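Local coordinates for protein sugar phosphate isomerase/epimerase (Parabacteroides distasonis, PDB 3OBE) that probably acts as a sugar phosphate isomerase or epimerase, built on a xylose isomerase-like TIM barrel, at residues Glu54-Gly66 with Phe115-Gly127. Numbering follows the deposited sequence.
With EOH (ethanol), chain G.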
loop_
_atom_site.group_PDB
_atom_site.type_symbol
_atom_site.label_atom_id
_atom_site.label_comp_id
_atom_site.label_asym_id
_atom_site.label_seq_id
_atom_site.Cartn_x
_atom_site.Cartn_y
_atom_site.Cartn_z
ATOM N N GLU A 54 5.846 -3.268 4.178
ATOM C CA GLU A 54 4.509 -2.792 4.513
ATOM C C GLU A 54 3.764 -3.976 5.095
ATOM O O GLU A 54 3.693 -5.046 4.472
ATOM C CB GLU A 54 3.790 -2.221 3.274
ATOM C CG GLU A 54 2.377 -1.712 3.549
ATOM C CD GLU A 54 1.751 -1.212 2.279
ATOM O OE1 GLU A 54 1.433 -2.085 1.449
ATOM O OE2 GLU A 54 1.590 0.045 2.122
ATOM N N ILE A 55 3.339 -3.837 6.348
ATOM C CA ILE A 55 2.760 -4.971 7.069
ATOM C C ILE A 55 1.215 -4.922 7.024
ATOM O O ILE A 55 0.627 -4.150 6.259
ATOM C CB ILE A 55 3.350 -5.072 8.503
ATOM C CG1 ILE A 55 3.003 -3.846 9.326
ATOM C CG2 ILE A 55 4.909 -5.326 8.398
ATOM C CD1 ILE A 55 3.248 -4.032 10.800
ATOM N N PHE A 56 0.606 -5.795 7.809
ATOM C CA PHE A 56 -0.818 -5.978 7.866
ATOM C C PHE A 56 -1.129 -6.571 9.234
ATOM O O PHE A 56 -0.245 -6.970 9.962
ATOM C CB PHE A 56 -1.282 -6.886 6.715
ATOM C CG PHE A 56 -0.835 -8.301 6.855
ATOM C CD1 PHE A 56 0.417 -8.692 6.453
ATOM C CD2 PHE A 56 -1.680 -9.253 7.437
ATOM C CE1 PHE A 56 0.829 -10.033 6.590
ATOM C CE2 PHE A 56 -1.264 -10.584 7.584
ATOM C CZ PHE A 56 -0.017 -10.954 7.169
ATOM N N GLY A 57 -2.413 -6.679 9.558
ATOM C CA GLY A 57 -2.823 -7.528 10.672
ATOM C C GLY A 57 -3.129 -6.795 11.969
ATOM O O GLY A 57 -3.351 -7.419 13.001
ATOM N N TYR A 58 -3.069 -5.480 11.946
ATOM C CA TYR A 58 -3.344 -4.678 13.137
ATOM C C TYR A 58 -4.689 -5.057 13.713
ATOM O O TYR A 58 -5.638 -5.177 12.985
ATOM C CB TYR A 58 -3.389 -3.193 12.762
ATOM C CG TYR A 58 -3.826 -2.290 13.911
ATOM C CD1 TYR A 58 -2.985 -2.019 14.979
ATOM C CD2 TYR A 58 -5.108 -1.739 13.949
ATOM C CE1 TYR A 58 -3.384 -1.206 16.013
ATOM C CE2 TYR A 58 -5.508 -0.903 14.976
ATOM C CZ TYR A 58 -4.654 -0.635 15.997
ATOM O OH TYR A 58 -5.028 0.176 17.053
ATOM N N ARG A 59 -4.768 -5.236 15.026
ATOM C CA ARG A 59 -6.059 -5.568 15.668
ATOM C C ARG A 59 -6.416 -4.431 16.594
ATOM O O ARG A 59 -5.644 -4.119 17.487
ATOM C CB ARG A 59 -5.950 -6.863 16.496
ATOM C CG ARG A 59 -5.683 -8.118 15.680
ATOM C CD ARG A 59 -6.947 -8.638 14.997
ATOM N N GLU A 60 -7.569 -3.800 16.381
ATOM C CA GLU A 60 -7.909 -2.608 17.133
ATOM C C GLU A 60 -8.258 -2.889 18.590
ATOM O O GLU A 60 -8.169 -2.001 19.408
ATOM C CB GLU A 60 -9.033 -1.815 16.443
ATOM C CG GLU A 60 -10.382 -2.433 16.568
ATOM C CD GLU A 60 -11.329 -1.894 15.525
ATOM O OE1 GLU A 60 -11.112 -2.136 14.323
ATOM O OE2 GLU A 60 -12.261 -1.185 15.914
ATOM N N ASP A 61 -8.635 -4.111 18.943
ATOM C CA ASP A 61 -9.003 -4.372 20.356
ATOM C C ASP A 61 -7.750 -4.462 21.220
ATOM O O ASP A 61 -7.714 -3.864 22.302
ATOM C CB ASP A 61 -9.890 -5.622 20.525
ATOM C CG ASP A 61 -9.277 -6.884 19.963
ATOM O OD1 ASP A 61 -8.525 -6.851 18.958
ATOM O OD2 ASP A 61 -9.568 -7.956 20.540
ATOM N N THR A 62 -6.721 -5.161 20.715
ATOM C CA THR A 62 -5.486 -5.390 21.471
ATOM C C THR A 62 -4.346 -4.466 21.093
ATOM O O THR A 62 -3.383 -4.354 21.827
ATOM C CB THR A 62 -4.983 -6.828 21.264
ATOM O OG1 THR A 62 -4.733 -7.060 19.872
ATOM C CG2 THR A 62 -6.013 -7.850 21.793
ATOM N N GLY A 63 -4.422 -3.836 19.922
ATOM C CA GLY A 63 -3.310 -3.051 19.443
ATOM C C GLY A 63 -2.097 -3.839 18.965
ATOM O O GLY A 63 -1.048 -3.248 18.710
ATOM N N LYS A 64 -2.247 -5.153 18.802
ATOM C CA LYS A 64 -1.151 -6.007 18.339
ATOM C C LYS A 64 -1.399 -6.413 16.887
ATOM O O LYS A 64 -2.434 -6.043 16.297
ATOM C CB LYS A 64 -1.011 -7.218 19.272
ATOM C CG LYS A 64 -0.554 -6.813 20.630
ATOM C CD LYS A 64 -0.154 -8.001 21.440
ATOM C CE LYS A 64 0.023 -7.659 22.875
ATOM N NZ LYS A 64 0.216 -8.930 23.646
ATOM N N PHE A 65 -0.430 -7.118 16.301
ATOM C CA PHE A 65 -0.480 -7.516 14.907
ATOM C C PHE A 65 -0.455 -9.025 14.866
ATOM O O PHE A 65 0.326 -9.651 15.589
ATOM C CB PHE A 65 0.751 -6.967 14.130
ATOM C CG PHE A 65 0.839 -5.452 14.139
ATOM C CD1 PHE A 65 1.393 -4.778 15.219
ATOM C CD2 PHE A 65 0.297 -4.723 13.114
ATOM C CE1 PHE A 65 1.424 -3.407 15.252
ATOM C CE2 PHE A 65 0.331 -3.319 13.126
ATOM C CZ PHE A 65 0.886 -2.670 14.167
ATOM N N GLY A 66 -1.308 -9.607 14.053
ATOM C CA GLY A 66 -1.283 -11.054 13.880
ATOM C C GLY A 66 -1.792 -11.399 12.507
ATOM O O GLY A 66 -2.341 -10.566 11.822
ATOM N N PHE A 115 -10.660 4.916 16.325
ATOM C CA PHE A 115 -9.880 3.872 15.684
ATOM C C PHE A 115 -8.541 4.438 15.249
ATOM O O PHE A 115 -7.479 3.857 15.523
ATOM C CB PHE A 115 -10.595 3.305 14.449
ATOM C CG PHE A 115 -9.743 2.366 13.649
ATOM C CD1 PHE A 115 -9.688 1.017 13.971
ATOM C CD2 PHE A 115 -8.950 2.834 12.590
ATOM C CE1 PHE A 115 -8.860 0.145 13.264
ATOM C CE2 PHE A 115 -8.133 1.989 11.874
ATOM C CZ PHE A 115 -8.060 0.630 12.217
ATOM N N TRP A 116 -8.595 5.540 14.506
ATOM C CA TRP A 116 -7.358 6.079 13.911
ATOM C C TRP A 116 -6.410 6.659 14.957
ATOM O O TRP A 116 -5.199 6.584 14.792
ATOM C CB TRP A 116 -7.678 7.065 12.790
ATOM C CG TRP A 116 -8.201 6.368 11.565
ATOM C CD1 TRP A 116 -9.458 6.409 11.061
ATOM C CD2 TRP A 116 -7.480 5.445 10.734
ATOM N NE1 TRP A 116 -9.581 5.595 9.973
ATOM C CE2 TRP A 116 -8.378 4.988 9.739
ATOM C CE3 TRP A 116 -6.169 4.974 10.712
ATOM C CZ2 TRP A 116 -7.988 4.096 8.743
ATOM C CZ3 TRP A 116 -5.801 4.074 9.770
ATOM C CH2 TRP A 116 -6.720 3.615 8.788
ATOM N N LYS A 117 -6.961 7.245 16.030
ATOM C CA LYS A 117 -6.117 7.785 17.111
ATOM C C LYS A 117 -5.332 6.639 17.771
ATOM O O LYS A 117 -4.100 6.706 17.958
ATOM C CB LYS A 117 -6.943 8.565 18.135
ATOM C CG LYS A 117 -7.415 9.892 17.690
ATOM C CD LYS A 117 -8.369 10.484 18.733
ATOM C CE LYS A 117 -8.820 11.897 18.371
ATOM N NZ LYS A 117 -9.501 12.535 19.539
ATOM N N LYS A 118 -6.025 5.572 18.138
ATOM C CA LYS A 118 -5.341 4.480 18.798
ATOM C C LYS A 118 -4.338 3.818 17.878
ATOM O O LYS A 118 -3.171 3.523 18.278
ATOM C CB LYS A 118 -6.355 3.455 19.337
ATOM C CG LYS A 118 -5.699 2.241 19.910
ATOM C CD LYS A 118 -6.702 1.324 20.626
ATOM C CE LYS A 118 -5.996 0.153 21.312
ATOM N NZ LYS A 118 -4.999 0.622 22.307
ATOM N N ALA A 119 -4.753 3.609 16.622
ATOM C CA ALA A 119 -3.871 2.991 15.652
ATOM C C ALA A 119 -2.617 3.840 15.442
ATOM O O ALA A 119 -1.538 3.278 15.309
ATOM C CB ALA A 119 -4.570 2.744 14.312
ATOM N N THR A 120 -2.759 5.171 15.445
ATOM C CA THR A 120 -1.606 6.058 15.229
ATOM C C THR A 120 -0.619 5.920 16.391
ATOM O O THR A 120 0.593 5.817 16.166
ATOM C CB THR A 120 -2.058 7.510 15.069
ATOM O OG1 THR A 120 -2.921 7.599 13.902
ATOM C CG2 THR A 120 -0.854 8.471 14.989
ATOM N N ASP A 121 -1.138 5.873 17.615
ATOM C CA ASP A 121 -0.270 5.737 18.800
ATOM C C ASP A 121 0.592 4.459 18.671
ATOM O O ASP A 121 1.800 4.440 18.958
ATOM C CB ASP A 121 -1.105 5.732 20.067
ATOM C CG ASP A 121 -1.676 7.114 20.417
ATOM O OD1 ASP A 121 -1.201 8.153 19.906
ATOM O OD2 ASP A 121 -2.614 7.141 21.219
ATOM N N ILE A 122 -0.040 3.375 18.241
ATOM C CA ILE A 122 0.648 2.072 18.101
ATOM C C ILE A 122 1.639 2.121 16.957
ATOM O O ILE A 122 2.751 1.632 17.075
ATOM C CB ILE A 122 -0.364 0.936 17.877
ATOM C CG1 ILE A 122 -1.230 0.727 19.132
ATOM C CG2 ILE A 122 0.319 -0.383 17.392
ATOM C CD1 ILE A 122 -0.487 0.155 20.327
ATOM N N HIS A 123 1.264 2.767 15.858
ATOM C CA HIS A 123 2.124 2.790 14.688
ATOM C C HIS A 123 3.265 3.786 14.864
ATOM O O HIS A 123 4.336 3.615 14.238
ATOM C CB HIS A 123 1.324 3.086 13.401
ATOM C CG HIS A 123 0.566 1.895 12.875
ATOM N ND1 HIS A 123 -0.588 1.436 13.483
ATOM C CD2 HIS A 123 0.826 1.039 11.854
ATOM C CE1 HIS A 123 -1.013 0.363 12.837
ATOM N NE2 HIS A 123 -0.194 0.113 11.830
ATOM N N ALA A 124 3.096 4.784 15.730
ATOM C CA ALA A 124 4.232 5.681 16.064
ATOM C C ALA A 124 5.298 4.862 16.796
ATOM O O ALA A 124 6.524 4.967 16.533
ATOM C CB ALA A 124 3.738 6.888 16.873
ATOM N N GLU A 125 4.858 3.997 17.697
ATOM C CA GLU A 125 5.780 3.083 18.371
ATOM C C GLU A 125 6.509 2.185 17.366
ATOM O O GLU A 125 7.711 1.914 17.522
ATOM C CB GLU A 125 5.033 2.156 19.357
ATOM C CG GLU A 125 4.380 2.698 20.592
ATOM C CD GLU A 125 3.618 1.558 21.363
ATOM O OE1 GLU A 125 3.016 0.661 20.726
ATOM O OE2 GLU A 125 3.653 1.532 22.594
ATOM N N LEU A 126 5.777 1.706 16.364
ATOM C CA LEU A 126 6.290 0.797 15.344
ATOM C C LEU A 126 7.307 1.522 14.438
ATOM O O LEU A 126 8.200 0.876 13.906
ATOM C CB LEU A 126 5.131 0.235 14.518
ATOM C CG LEU A 126 5.370 -0.909 13.534
ATOM C CD1 LEU A 126 5.896 -2.171 14.275
ATOM C CD2 LEU A 126 4.098 -1.190 12.725
ATOM N N GLY A 127 7.175 2.855 14.317
ATOM C CA GLY A 127 8.114 3.710 13.582
ATOM C C GLY A 127 7.840 3.790 12.097
ATOM O O GLY A 127 8.730 4.127 11.317
HETATM C C1 EOH G . 1.149 -9.450 10.608
HETATM C C2 EOH G . 1.768 -10.811 10.465
HETATM O O EOH G . 2.074 -8.395 10.550
HETATM O O HOH W 1 -7.455 1.304 16.722
#
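G63 and I122 bring the backbones of the two segments closest, 6.6 Å between their CA atoms, with E60 and F115 next at 6.9 Å. Segment 54-66 runs from the end of strand 52-55 into a loop that doubles back, tied by R59 N to K64 O and G66 N to G57 O; 115-126 form the last three turns of helix 109-126, and G127 leaves it with positive phi. The contact is made mainly by side chains, with the carbonyls of E60 and G63 and one water. Y58 is central: with CG anti to the backbone N (chi1 174°), its ring reaches the helix so that Y58 OH lies 3.4 Å from A119 CA. F115 CE1 lies at the edge of the Y58 ring, whose plane is 85° from that of F115, and I122 CG2 approaches the same ring's edge elsewhere. Y58 OH is 2.7 Å from a water that donates to F115 O, bridging the tyrosine hydroxyl to the helix carbonyl. A leucine at Y58 would probably leave this water without its hydroxyl mate and open a gap between the rings of F115 and H123. K118 runs past the Y58 hydroxyl to E60 O. F65 turns its edge to the face of H123 in an offset edge-to-face pair, centroids 5.4 Å apart and planes at 78°. The imidazole's rotation is fixed from both nitrogens: H123 ND1 donates to A119 O (2.8 Å), and NE2 is hydrogen-bonded to S95 OG. I122 CG2 packs 3.4 Å from G63 O, where a side chain on G63 would crowd I122 CD1. Farther along, I55 CD1 and L126 CD2 meet tip to tip at 3.5 Å. E60 CB and OE1 lie against CE1 and CD1 of F115, while OE1 bonds to S100 N. The loop following strand 52-55 thus lies across helix 109-126 of the barrel; helix 78-87 meets I55, F65 and L126, and A119 also touches strand 130-133.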